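Local coordinates for protein transmembrane beta-barrels (Synthetic construct, PDB 6X9Z) that forms a de novo designed eight-stranded transmembrane beta-barrel, with no known activity beyond folding and, as its design intends, probably inserting into a lipid bilayer, at residues A[14-17]-A[21-24]; A[23-28]-A[49-54]; A[27-32]-A[67-72]; A[90-95]-A[100-105]. One frame throughout, in Å; residues are numbered along the deposited sequence. Where two conformers were deposited one is given.

Contact 1. Residues A[14-17]-A[21-24]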
# COMPACT_ATOMS: atom_id res chain seq x y z
N VAL A 14 6.27 5.98 3.60
CA VAL A 14 6.02 7.28 4.20
C VAL A 14 5.10 8.03 3.25
O VAL A 14 5.38 8.14 2.05
CB VAL A 14 7.32 8.05 4.46
CG1 VAL A 14 8.24 7.99 3.24
CG2 VAL A 14 7.01 9.49 4.83
N GLY A 15 3.98 8.52 3.78
CA GLY A 15 2.95 9.18 2.99
C GLY A 15 2.79 10.62 3.43
O GLY A 15 2.74 10.92 4.62
N TYR A 16 2.72 11.51 2.45
CA TYR A 16 2.57 12.95 2.68
C TYR A 16 1.18 13.36 2.20
O TYR A 16 0.91 13.36 1.00
CB TYR A 16 3.66 13.73 1.95
CG TYR A 16 5.06 13.30 2.29
CD1 TYR A 16 5.80 13.97 3.26
CD2 TYR A 16 5.66 12.22 1.64
CE1 TYR A 16 7.09 13.59 3.57
CE2 TYR A 16 6.94 11.83 1.95
CZ TYR A 16 7.65 12.52 2.91
OH TYR A 16 8.94 12.13 3.22
N ASN A 17 0.31 13.70 3.15
CA ASN A 17 -1.08 14.02 2.87
C ASN A 17 -1.25 15.50 2.55
O ASN A 17 -0.44 16.35 2.93
CB ASN A 17 -1.96 13.65 4.07
CG ASN A 17 -1.81 12.20 4.49
OD1 ASN A 17 -2.52 11.32 3.99
ND2 ASN A 17 -0.89 11.95 5.41
N THR A 21 -0.11 16.65 6.97
CA THR A 21 0.28 15.60 7.90
C THR A 21 1.11 14.56 7.15
O THR A 21 1.21 14.58 5.92
CB THR A 21 -0.95 14.96 8.55
OG1 THR A 21 -1.72 14.25 7.57
CG2 THR A 21 -1.83 16.03 9.19
N VAL A 22 1.72 13.66 7.91
CA VAL A 22 2.62 12.65 7.37
C VAL A 22 2.28 11.32 8.02
O VAL A 22 2.14 11.24 9.25
CB VAL A 22 4.10 13.01 7.61
CG1 VAL A 22 5.02 11.86 7.23
CG2 VAL A 22 4.48 14.27 6.84
N ASP A 23 2.14 10.27 7.21
CA ASP A 23 1.93 8.92 7.70
C ASP A 23 3.19 8.09 7.47
O ASP A 23 3.92 8.28 6.49
CB ASP A 23 0.76 8.22 7.00
CG ASP A 23 -0.54 9.00 7.09
OD1 ASP A 23 -0.83 9.77 6.15
OD2 ASP A 23 -1.27 8.83 8.09
N VAL A 24 3.43 7.15 8.38
CA VAL A 24 4.35 6.05 8.16
C VAL A 24 3.54 4.77 8.32
O VAL A 24 2.90 4.56 9.35
CB VAL A 24 5.55 6.09 9.13
CG1 VAL A 24 6.51 7.20 8.74
CG2 VAL A 24 5.08 6.30 10.56

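Contact 2. Residues A[23-28]-A[49-54]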
# COMPACT_ATOMS: atom_id res chain seq x y z
N ASP A 23 2.14 10.27 7.21
CA ASP A 23 1.93 8.92 7.70
C ASP A 23 3.19 8.09 7.47
O ASP A 23 3.92 8.28 6.49
CB ASP A 23 0.76 8.22 7.00
CG ASP A 23 -0.54 9.00 7.09
OD1 ASP A 23 -0.83 9.77 6.15
OD2 ASP A 23 -1.27 8.83 8.09
N VAL A 24 3.43 7.15 8.38
CA VAL A 24 4.35 6.05 8.16
C VAL A 24 3.54 4.77 8.32
O VAL A 24 2.90 4.56 9.35
CB VAL A 24 5.55 6.09 9.13
CG1 VAL A 24 6.51 7.20 8.74
CG2 VAL A 24 5.08 6.30 10.56
N VAL A 25 3.54 3.94 7.28
CA VAL A 25 2.71 2.75 7.23
C VAL A 25 3.61 1.54 7.00
O VAL A 25 4.41 1.53 6.06
CB VAL A 25 1.63 2.84 6.15
CG1 VAL A 25 0.79 1.58 6.10
CG2 VAL A 25 0.73 4.06 6.39
N GLY A 26 3.48 0.54 7.87
CA GLY A 26 4.13 -0.74 7.67
C GLY A 26 3.09 -1.82 7.55
O GLY A 26 2.10 -1.82 8.29
N GLY A 27 3.27 -2.75 6.62
CA GLY A 27 2.28 -3.78 6.40
C GLY A 27 2.67 -4.88 5.44
O GLY A 27 3.86 -5.13 5.23
N ALA A 28 1.68 -5.53 4.82
CA ALA A 28 1.96 -6.60 3.89
C ALA A 28 0.91 -6.62 2.79
O ALA A 28 -0.24 -6.23 2.99
CB ALA A 28 2.00 -7.96 4.59
N LEU A 49 -2.36 9.68 15.72
CA LEU A 49 -3.52 8.94 15.24
C LEU A 49 -2.98 7.66 14.59
O LEU A 49 -2.44 7.71 13.48
CB LEU A 49 -4.32 9.78 14.25
CG LEU A 49 -5.55 9.14 13.60
CD1 LEU A 49 -6.67 8.99 14.61
CD2 LEU A 49 -6.02 9.96 12.41
N ASN A 50 -3.09 6.55 15.31
CA ASN A 50 -2.77 5.24 14.77
C ASN A 50 -4.00 4.66 14.08
O ASN A 50 -5.14 4.98 14.43
CB ASN A 50 -2.32 4.28 15.87
CG ASN A 50 -0.98 4.68 16.48
OD1 ASN A 50 -0.07 5.12 15.77
ND2 ASN A 50 -0.85 4.49 17.79
N PHE A 51 -3.77 3.80 13.09
CA PHE A 51 -4.88 3.18 12.39
C PHE A 51 -4.49 1.81 11.87
O PHE A 51 -3.34 1.59 11.46
CB PHE A 51 -5.37 4.05 11.23
CG PHE A 51 -4.36 4.24 10.14
CD1 PHE A 51 -4.30 3.36 9.07
CD2 PHE A 51 -3.46 5.29 10.19
CE1 PHE A 51 -3.36 3.54 8.07
CE2 PHE A 51 -2.53 5.47 9.19
CZ PHE A 51 -2.48 4.59 8.13
N LEU A 52 -5.45 0.90 11.89
CA LEU A 52 -5.32 -0.42 11.29
C LEU A 52 -5.99 -0.38 9.92
O LEU A 52 -7.17 -0.02 9.81
CB LEU A 52 -5.96 -1.48 12.18
CG LEU A 52 -5.51 -2.94 12.07
CD1 LEU A 52 -5.93 -3.70 13.32
CD2 LEU A 52 -6.10 -3.60 10.84
N GLU A 53 -5.24 -0.73 8.88
CA GLU A 53 -5.73 -0.67 7.51
C GLU A 53 -5.90 -2.07 6.95
O GLU A 53 -5.00 -2.91 7.08
CB GLU A 53 -4.76 0.13 6.63
CG GLU A 53 -5.10 0.09 5.16
CD GLU A 53 -4.15 0.94 4.34
OE1 GLU A 53 -3.80 2.06 4.79
OE2 GLU A 53 -3.73 0.49 3.25
N VAL A 54 -7.06 -2.32 6.34
CA VAL A 54 -7.38 -3.60 5.72
C VAL A 54 -8.06 -3.32 4.39
O VAL A 54 -8.96 -2.48 4.31
CB VAL A 54 -8.28 -4.48 6.62
CG1 VAL A 54 -8.83 -5.66 5.83
CG2 VAL A 54 -7.50 -4.97 7.82

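Contact 3. Residues A[27-32]-A[67-72]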
# COMPACT_ATOMS: atom_id res chain seq x y z
N GLY A 27 3.27 -2.75 6.62
CA GLY A 27 2.28 -3.78 6.40
C GLY A 27 2.67 -4.88 5.44
O GLY A 27 3.86 -5.13 5.23
N ALA A 28 1.68 -5.53 4.82
CA ALA A 28 1.96 -6.60 3.89
C ALA A 28 0.91 -6.62 2.79
O ALA A 28 -0.24 -6.23 2.99
CB ALA A 28 2.00 -7.96 4.59
N GLN A 29 1.32 -7.09 1.62
CA GLN A 29 0.44 -7.34 0.49
C GLN A 29 0.60 -8.79 0.08
O GLN A 29 1.72 -9.23 -0.23
CB GLN A 29 0.75 -6.39 -0.67
CG GLN A 29 0.44 -4.93 -0.36
CD GLN A 29 0.78 -3.99 -1.50
OE1 GLN A 29 1.55 -4.33 -2.40
NE2 GLN A 29 0.21 -2.79 -1.47
N TYR A 30 -0.50 -9.54 0.08
CA TYR A 30 -0.49 -10.96 -0.22
C TYR A 30 -1.33 -11.20 -1.47
O TYR A 30 -2.53 -10.90 -1.47
CB TYR A 30 -1.01 -11.77 0.96
CG TYR A 30 -1.04 -13.26 0.71
CD1 TYR A 30 -2.23 -13.90 0.40
CD2 TYR A 30 0.11 -14.03 0.78
CE1 TYR A 30 -2.27 -15.25 0.16
CE2 TYR A 30 0.08 -15.39 0.54
CZ TYR A 30 -1.12 -15.99 0.23
OH TYR A 30 -1.18 -17.34 -0.00
N ALA A 31 -0.70 -11.72 -2.52
CA ALA A 31 -1.40 -12.02 -3.76
C ALA A 31 -2.18 -13.32 -3.59
O ALA A 31 -1.58 -14.39 -3.42
CB ALA A 31 -0.42 -12.12 -4.92
N VAL A 32 -3.51 -13.24 -3.62
CA VAL A 32 -4.36 -14.42 -3.46
C VAL A 32 -4.68 -15.09 -4.78
O VAL A 32 -5.14 -16.25 -4.78
CB VAL A 32 -5.68 -14.06 -2.75
CG1 VAL A 32 -5.41 -13.43 -1.38
CG2 VAL A 32 -6.50 -13.13 -3.61
N GLU A 67 5.19 -3.15 -11.81
CA GLU A 67 4.01 -3.87 -11.35
C GLU A 67 2.99 -2.86 -10.84
O GLU A 67 2.99 -2.49 -9.66
CB GLU A 67 4.36 -4.88 -10.26
CG GLU A 67 3.14 -5.61 -9.71
CD GLU A 67 3.48 -6.71 -8.73
OE1 GLU A 67 4.67 -6.86 -8.37
OE2 GLU A 67 2.56 -7.44 -8.32
N PRO A 68 2.10 -2.38 -11.71
CA PRO A 68 1.08 -1.43 -11.28
C PRO A 68 0.03 -2.10 -10.41
O PRO A 68 -0.18 -3.31 -10.46
CB PRO A 68 0.47 -0.94 -12.60
CG PRO A 68 1.41 -1.40 -13.68
CD PRO A 68 2.05 -2.63 -13.16
N TYR A 69 -0.65 -1.28 -9.60
CA TYR A 69 -1.73 -1.79 -8.77
C TYR A 69 -2.69 -0.66 -8.44
O TYR A 69 -2.30 0.51 -8.39
CB TYR A 69 -1.20 -2.43 -7.48
CG TYR A 69 -0.55 -1.47 -6.51
CD1 TYR A 69 -1.29 -0.88 -5.49
CD2 TYR A 69 0.80 -1.15 -6.62
CE1 TYR A 69 -0.70 0.00 -4.60
CE2 TYR A 69 1.39 -0.26 -5.73
CZ TYR A 69 0.63 0.31 -4.73
OH TYR A 69 1.21 1.19 -3.85
N VAL A 70 -3.95 -1.02 -8.25
CA VAL A 70 -4.96 -0.15 -7.67
C VAL A 70 -5.54 -0.89 -6.48
O VAL A 70 -5.66 -2.12 -6.51
CB VAL A 70 -6.05 0.25 -8.69
CG1 VAL A 70 -6.77 -0.97 -9.22
CG2 VAL A 70 -7.03 1.26 -8.09
N LYS A 71 -5.84 -0.17 -5.41
CA LYS A 71 -6.30 -0.82 -4.20
C LYS A 71 -7.27 0.09 -3.48
O LYS A 71 -7.25 1.31 -3.66
CB LYS A 71 -5.14 -1.21 -3.29
CG LYS A 71 -4.50 -0.05 -2.55
CD LYS A 71 -3.37 -0.53 -1.66
CE LYS A 71 -2.83 0.61 -0.81
NZ LYS A 71 -1.65 0.20 0.01
N ALA A 72 -8.12 -0.52 -2.66
CA ALA A 72 -9.03 0.22 -1.80
C ALA A 72 -9.23 -0.58 -0.53
O ALA A 72 -9.10 -1.80 -0.51
CB ALA A 72 -10.38 0.48 -2.49

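Contact 4. Residues A[90-95]-A[100-105]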
# COMPACT_ATOMS: atom_id res chain seq x y z
N ALA A 90 2.53 1.76 -8.02
CA ALA A 90 3.25 0.72 -8.73
C ALA A 90 4.47 0.32 -7.91
O ALA A 90 4.96 1.08 -7.08
CB ALA A 90 3.67 1.18 -10.13
N LEU A 91 4.94 -0.89 -8.17
CA LEU A 91 6.18 -1.41 -7.60
C LEU A 91 7.23 -1.49 -8.69
O LEU A 91 6.98 -2.06 -9.75
CB LEU A 91 5.96 -2.78 -6.96
CG LEU A 91 4.99 -2.81 -5.79
CD1 LEU A 91 4.75 -4.24 -5.35
CD2 LEU A 91 5.54 -1.99 -4.65
N TYR A 92 8.40 -0.92 -8.42
CA TYR A 92 9.52 -0.92 -9.35
C TYR A 92 10.58 -1.87 -8.80
O TYR A 92 11.29 -1.53 -7.85
CB TYR A 92 10.06 0.50 -9.54
CG TYR A 92 9.04 1.45 -10.12
CD1 TYR A 92 8.17 2.16 -9.30
CD2 TYR A 92 8.94 1.62 -11.49
CE1 TYR A 92 7.24 3.03 -9.84
CE2 TYR A 92 8.02 2.48 -12.04
CZ TYR A 92 7.17 3.18 -11.21
OH TYR A 92 6.24 4.04 -11.77
N ARG A 93 10.67 -3.06 -9.38
CA ARG A 93 11.64 -4.05 -8.92
C ARG A 93 13.05 -3.52 -9.09
O ARG A 93 13.43 -3.04 -10.17
CB ARG A 93 11.45 -5.36 -9.70
CG ARG A 93 12.70 -6.22 -9.85
CD ARG A 93 13.37 -5.99 -11.19
NE ARG A 93 13.99 -7.18 -11.75
CZ ARG A 93 14.51 -7.25 -12.97
NH1 ARG A 93 15.05 -8.38 -13.40
NH2 ARG A 93 14.48 -6.19 -13.76
N VAL A 94 13.84 -3.60 -8.02
CA VAL A 94 15.26 -3.27 -8.08
C VAL A 94 16.15 -4.44 -7.75
O VAL A 94 17.36 -4.39 -8.04
CB VAL A 94 15.60 -2.06 -7.18
CG1 VAL A 94 14.97 -0.80 -7.73
CG2 VAL A 94 15.15 -2.32 -5.75
N SER A 95 15.62 -5.50 -7.15
CA SER A 95 16.36 -6.74 -6.95
C SER A 95 15.35 -7.87 -6.87
O SER A 95 14.14 -7.63 -6.85
CB SER A 95 17.20 -6.68 -5.66
OG SER A 95 16.42 -7.05 -4.54
N LEU A 100 10.99 -0.78 -5.19
CA LEU A 100 10.62 0.57 -4.78
C LEU A 100 9.13 0.77 -5.01
O LEU A 100 8.57 0.32 -6.01
CB LEU A 100 11.41 1.61 -5.56
CG LEU A 100 12.92 1.37 -5.53
CD1 LEU A 100 13.62 2.40 -6.36
CD2 LEU A 100 13.42 1.37 -4.09
N MET A 101 8.49 1.44 -4.06
CA MET A 101 7.04 1.56 -4.03
C MET A 101 6.67 3.03 -4.04
O MET A 101 7.20 3.82 -3.25
CB MET A 101 6.47 0.87 -2.79
CG MET A 101 4.97 0.93 -2.66
SD MET A 101 4.48 0.06 -1.16
CE MET A 101 2.71 0.23 -1.21
N VAL A 102 5.78 3.40 -4.95
CA VAL A 102 5.21 4.74 -5.00
C VAL A 102 3.71 4.58 -5.17
O VAL A 102 3.24 3.70 -5.91
CB VAL A 102 5.81 5.60 -6.13
CG1 VAL A 102 7.31 5.74 -5.94
CG2 VAL A 102 5.50 5.00 -7.49
N GLU A 103 2.95 5.42 -4.48
CA GLU A 103 1.51 5.25 -4.43
C GLU A 103 0.85 6.61 -4.26
O GLU A 103 1.20 7.36 -3.34
CB GLU A 103 1.11 4.32 -3.29
CG GLU A 103 -0.38 4.27 -3.05
CD GLU A 103 -0.74 3.22 -2.03
OE1 GLU A 103 -0.06 2.18 -1.98
OE2 GLU A 103 -1.71 3.45 -1.27
N TYR A 104 -0.08 6.91 -5.15
CA TYR A 104 -0.99 8.03 -4.97
C TYR A 104 -2.29 7.50 -4.39
O TYR A 104 -2.85 6.53 -4.92
CB TYR A 104 -1.24 8.76 -6.29
CG TYR A 104 -2.31 9.81 -6.20
CD1 TYR A 104 -3.55 9.61 -6.78
CD2 TYR A 104 -2.08 11.01 -5.53
CE1 TYR A 104 -4.54 10.57 -6.70
CE2 TYR A 104 -3.06 11.97 -5.44
CZ TYR A 104 -4.28 11.75 -6.03
OH TYR A 104 -5.26 12.72 -5.94
N GLY A 105 -2.77 8.12 -3.31
CA GLY A 105 -3.95 7.64 -2.64
C GLY A 105 -4.85 8.78 -2.23
O GLY A 105 -4.41 9.92 -2.04

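Contact 1. Residues A[14-17]-A[21-24]
Gly15 and Asp23 face each other as an antiparallel hydrogen-bonded pair in the beta hairpin made by strands 8-17 and 22-31 of the barrel. Each backbone amide meets the other residue's carbonyl: Gly15 N reaches Asp23 O at 2.7 Å, and Asp23 N reaches Gly15 O at the same length. Val14 with Val24 and Tyr16 with Val22 form the flanking non-hydrogen-bonded pairs. On their face of the sheet Val22 spans two partners. Its CG1, anti to the backbone N (chi1 172°), meets Val14 CG2 at 3.9 Å, while CG2 lies alongside the Tyr16 ring.

Nearer the turn, Thr21 O accepts Asn17 N at 3.0 Å and, more weakly, Asn17 ND2. The Thr21 hydroxyl is hydrogen-bonded to Asp19 and Asn45. On the face where Asp23 lies, Asn17 and Asp23 cross at about a right angle, amide and carboxylate planes 83° apart. Asp23 OD2 takes a hydrogen bond from Asn45. At the other oxygen, Asn17 ND2 donates to Asp23 OD1 over 2.3 Å, so short that the modelled length is doubtful.

Contact 2. Residues A[23-28]-A[49-54]
Val25 and Phe51 supply the apolar half of this contact, which spans the barrel interior between strands 22-31 and 49-59. Strand 36-45 lies between these two in the sheet, so the backbones are well separated: the CA atoms of Asp23 and Asn50 are 9.3 Å apart. Side chains alone close the gap. Val25 CG2 approaches Phe51 CZ to 3.7 Å, the two side chains crossing at about a right angle, and the methyl comes to the ring obliquely. Phe51 gets there by setting CG between its own backbone N and carbonyl carbon (chi1 64°), the crowded position. Within its own strand, Glu53 CB sits in the plane of the Phe51 ring at its edge, 4.0 Å from CE1. Strand 66-77 adds Glu75 and Asn77 to the surroundings of the ring, while Tyr11 and Val13 of strand 8-17 pack on Val25.

The polar half is a carboxylate beside the same ring. Asp23 OD2 lies 3.8 Å from Phe51 CE2, again obliquely, with the carboxylate and ring planes 83° apart. This is a van der Waals neighbour rather than the main partner of that oxygen, which takes a hydrogen bond from Asn45; the other oxygen faces Asn17.

All three touching side chains are buried. A buried carboxylate beside an aromatic ring would be expected to rely on hydrogen bonds, such as that from Asn45, to offset the cost of burying its charge.

Contact 3. Residues A[27-32]-A[67-72]
Gln29 reaches across the inside of the closed antiparallel barrel toward Tyr69 and Lys71, joining strand 22-31 to strand 66-77 through the barrel interior. The backbones stand far apart, the nearest CA atoms, of Gln29 and Lys71, being 10.5 Å from each other, and long side chains bridge the distance. Gln29 is extended beyond CG (chi2 178°), which carries its carboxamide inward. Lys71 is likewise extended beyond CG, and the two chains cross at about a right angle.

The close part is the cluster of polar ends. Gln29 NE2 and Lys71 NZ come within 3.8 Å; both are donors, and they share an acceptor in Asp39 OD2, which makes a hydrogen bond with the amide and a salt bridge with the lysine. The shared aspartate probably accounts for their closeness, and its negative charge would be expected to ease the placing of a buried amide next to an ammonium group. Phe37 and Met101 border Gln29 and Tyr69 alike.

The looser part is the aromatic side. Gln29 NE2 stands 4.3 Å from Tyr69 CE1, oblique to the ring, a longer approach than the one to Lys71. Here the polar ends turn to different partners: the Tyr69 hydroxyl is hydrogen-bonded to Glu103 of strand 98-106, whereas the Gln29 amide is bonded to Asp39. Within the strand, Glu67 O lies at the edge of the Tyr69 ring, in its plane, 4.0 Å from Tyr69 CD2.

Contact 4. Residues A[90-95]-A[100-105]
Tyr92 presents the edge of its ring to Val102. Val102 CG2 lies in the ring plane 3.5 Å from Tyr92 CE1, and the two side chains cross at about a right angle. Leu100 O is also near this plane at the ring edge, 3.8 Å from Tyr92 CD1. Beyond the end of the strand, Val94 comes across Leu100 roughly perpendicularly, its CG1 meeting Leu100 CG at 3.7 Å.

The opposite face carries Leu91 and Met101, which run side by side, pointing the same way. In the Leu91 conformer described, CD2 rests 3.5 Å from Met101 CB; a second conformer makes this distance less certain. Tyr69, Tyr11 and Val13 surround Met101 on this buried side.

Backbone bonds fix the register between the faces. Tyr92 N binds Leu100 O at 2.7 Å, and Leu100 N returns to Tyr92 O. Ala90 and Val102 are bonded in both directions, Val102 N to Ala90 O being longer at 3.3 Å. The result is an antiparallel beta hairpin of an up-and-down barrel, with Leu91 and Met101 facing the barrel interior and Tyr92, Leu100 and Val102 on the outer surface, consistent with a lipid-facing wall.

How the contacts relate
Following the chain, contact 1 closes the first hairpin, between strands 8-17 and 22-31. Contact 2 begins on residues 23-24, where contact 1 ends, and passes over strand 36-45 to reach 49-54. Contact 3 starts from the same strand, sharing Gly27 and Ala28 with contact 2, and runs on to 67-72, so the loops of contacts 2 and 3 overlap without either enclosing the other. Contact 4 follows in series as a local hairpin late in the chain. Contacts 1 and 4 thus set neighbouring strands in the wall, while contacts 2 and 3 cross the barrel interior. Contacts 3 and 4 meet where Glu67 O probably accepts Leu91 N, as strands 66-77 and 82-93 are neighbours.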